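Local coordinates for protein putative enoyl-CoA hydratase/isomerase (Bordetella parapertussis, PDB 3ISA) that probably acts on an acyl-CoA thioester as a crotonase-family enoyl-CoA hydratase or isomerase, although its own substrate is not established, at residues D[99-104]-D[118-123]. Sequence-based numbering, arbitrary orientation. Where two conformers were deposited one is given.
Sequences SLTLAL and AACKWR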
loop_
_atom_site.group_PDB
_atom_site.type_symbol
_atom_site.label_atom_id
_atom_site.label_comp_id
_atom_site.label_asym_id
_atom_site.label_seq_id
_atom_site.Cartn_x
_atom_site.Cartn_y
_atom_site.Cartn_z
ATOM N N SER D 99 7.890 -21.795 -11.231
ATOM C CA SER D 99 7.423 -22.844 -12.153
ATOM C C SER D 99 5.955 -22.616 -12.469
ATOM O O SER D 99 5.212 -22.115 -11.629
ATOM C CB SER D 99 7.533 -24.225 -11.516
ATOM O OG SER D 99 8.838 -24.503 -11.029
ATOM N N LEU D 100 5.520 -23.012 -13.664
ATOM C CA LEU D 100 4.083 -23.204 -13.898
ATOM C C LEU D 100 3.649 -24.363 -12.984
ATOM O O LEU D 100 4.424 -25.299 -12.743
ATOM C CB LEU D 100 3.801 -23.565 -15.355
ATOM C CG LEU D 100 2.335 -23.826 -15.743
ATOM C CD1 LEU D 100 1.462 -22.571 -15.415
ATOM C CD2 LEU D 100 2.221 -24.202 -17.203
ATOM N N THR D 101 2.430 -24.294 -12.460
ATOM C CA THR D 101 1.922 -25.361 -11.584
ATOM C C THR D 101 0.586 -25.870 -12.102
ATOM O O THR D 101 -0.255 -25.079 -12.558
ATOM C CB THR D 101 1.782 -24.865 -10.141
ATOM O OG1 THR D 101 0.937 -23.699 -10.127
ATOM C CG2 THR D 101 3.191 -24.497 -9.576
ATOM N N LEU D 102 0.410 -27.190 -12.033
ATOM C CA LEU D 102 -0.776 -27.872 -12.522
ATOM C C LEU D 102 -1.278 -28.847 -11.461
ATOM O O LEU D 102 -0.522 -29.683 -10.953
ATOM C CB LEU D 102 -0.464 -28.615 -13.841
ATOM C CG LEU D 102 -1.464 -29.661 -14.391
ATOM C CD1 LEU D 102 -2.762 -29.003 -14.768
ATOM C CD2 LEU D 102 -0.903 -30.381 -15.609
ATOM N N ALA D 103 -2.561 -28.771 -11.145
ATOM C CA ALA D 103 -3.139 -29.705 -10.195
ATOM C C ALA D 103 -4.258 -30.488 -10.871
ATOM O O ALA D 103 -4.993 -29.944 -11.690
ATOM C CB ALA D 103 -3.648 -28.989 -8.977
ATOM N N LEU D 104 -4.375 -31.757 -10.506
ATOM C CA LEU D 104 -5.332 -32.661 -11.112
ATOM C C LEU D 104 -6.063 -33.382 -9.991
ATOM O O LEU D 104 -5.475 -34.225 -9.300
ATOM C CB LEU D 104 -4.606 -33.664 -12.016
ATOM C CG LEU D 104 -3.820 -33.108 -13.211
ATOM C CD1 LEU D 104 -2.826 -34.159 -13.720
ATOM C CD2 LEU D 104 -4.733 -32.620 -14.325
ATOM N N ALA D 118 -5.933 -25.121 -5.101
ATOM C CA ALA D 118 -6.141 -23.683 -5.400
ATOM C C ALA D 118 -4.845 -22.920 -5.682
ATOM O O ALA D 118 -4.830 -22.014 -6.520
ATOM C CB ALA D 118 -6.919 -22.996 -4.253
ATOM N N ALA D 119 -3.765 -23.296 -4.979
ATOM C CA ALA D 119 -2.447 -22.659 -5.114
ATOM C C ALA D 119 -1.828 -22.882 -6.503
ATOM O O ALA D 119 -0.932 -22.149 -6.914
ATOM C CB ALA D 119 -1.498 -23.173 -4.015
ATOM N N CYS D 120 -2.306 -23.905 -7.211
ATOM C CA CYS D 120 -1.805 -24.217 -8.549
ATOM C C CYS D 120 -2.517 -23.400 -9.614
ATOM O O CYS D 120 -3.702 -23.132 -9.471
ATOM C CB CYS D 120 -1.979 -25.700 -8.844
ATOM S SG CYS D 120 -0.944 -26.715 -7.783
ATOM N N LYS D 121 -1.787 -23.021 -10.668
ATOM C CA LYS D 121 -2.283 -22.083 -11.673
ATOM C C LYS D 121 -3.235 -22.736 -12.673
ATOM O O LYS D 121 -4.263 -22.144 -13.010
ATOM C CB LYS D 121 -1.122 -21.418 -12.403
ATOM C CG LYS D 121 -0.191 -20.554 -11.506
ATOM C CD LYS D 121 -0.918 -19.299 -10.973
ATOM C CE LYS D 121 -0.235 -18.691 -9.721
ATOM N NZ LYS D 121 -0.461 -19.493 -8.452
ATOM N N TRP D 122 -2.881 -23.926 -13.162
ATOM C CA TRP D 122 -3.767 -24.708 -14.049
ATOM C C TRP D 122 -4.462 -25.762 -13.191
ATOM O O TRP D 122 -3.805 -26.572 -12.528
ATOM C CB TRP D 122 -2.969 -25.356 -15.193
ATOM C CG TRP D 122 -2.476 -24.429 -16.290
ATOM C CD1 TRP D 122 -2.190 -23.091 -16.189
ATOM C CD2 TRP D 122 -2.200 -24.790 -17.649
ATOM N NE1 TRP D 122 -1.757 -22.603 -17.404
ATOM C CE2 TRP D 122 -1.750 -23.626 -18.313
ATOM C CE3 TRP D 122 -2.290 -25.989 -18.372
ATOM C CZ2 TRP D 122 -1.398 -23.627 -19.667
ATOM C CZ3 TRP D 122 -1.943 -25.984 -19.724
ATOM C CH2 TRP D 122 -1.490 -24.816 -20.345
ATOM N N ARG D 123 -5.791 -25.734 -13.159
ATOM C CA ARG D 123 -6.531 -26.614 -12.268
ATOM C C ARG D 123 -7.605 -27.370 -13.038
ATOM O O ARG D 123 -8.452 -26.757 -13.688
ATOM C CB ARG D 123 -7.166 -25.814 -11.122
ATOM C CG ARG D 123 -6.188 -24.961 -10.329
ATOM C CD ARG D 123 -6.900 -24.084 -9.299
ATOM N NE ARG D 123 -7.748 -23.059 -9.908
ATOM C CZ ARG D 123 -7.310 -21.903 -10.413
ATOM N NH1 ARG D 123 -8.172 -21.039 -10.953
ATOM N NH2 ARG D 123 -6.014 -21.599 -10.384
HETATM O O HOH W 1 1.624 -21.612 -8.768
#
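T101 reaches the turn between helix 112-119 and strand 122-125 through its hydroxyl. OG1 accepts the backbone N-H of K121, with OG1 and N 2.9 Å apart. The same N-H makes a weak bond to T101 O. A chi1 of 56° sets OG1 between the backbone N and carbonyl carbon of T101, turned to the turn. OG1 also hydrogen-bonds a water at 2.6 Å, and that water accepts from K121 NZ. The K121 chain bends at chi2 and chi4, which brings NZ back to the carbonyl of A119. NZ makes a hydrogen bond to A95 O and a weak one to A119 O.

From here the strands run parallel. W122 N donates almost straight to T101 O (2.9 Å, 177° at the hydrogen), in the carbonyl plane. A103 N returns the bond to W122 O. L102 and W122 share one face of the sheet. L100 CD2 sits over one face of the indole, 4.2 Å above its plane and offset toward the rim. L100 CD1 meets W122 CD1 at 3.8 Å, while L102 CD1 packs on W122 CB. Helix 186-197 covers this face. On the other face the A103 methyl touches CB and SG of C120.

R123 NH2 bonds C120 O in the guanidinium plane, at 2.9 Å. Its NE bonds F176 O, and NH1 forms a salt bridge with D154 of a second subunit.

The contact joins neighbouring parallel strands of the crotonase fold by a right-handed crossover through helix 112-119. Its chemistry implies that T101 holds the turn by its hydroxyl and starts the strand pairing by its carbonyl, with apolar packing on both faces.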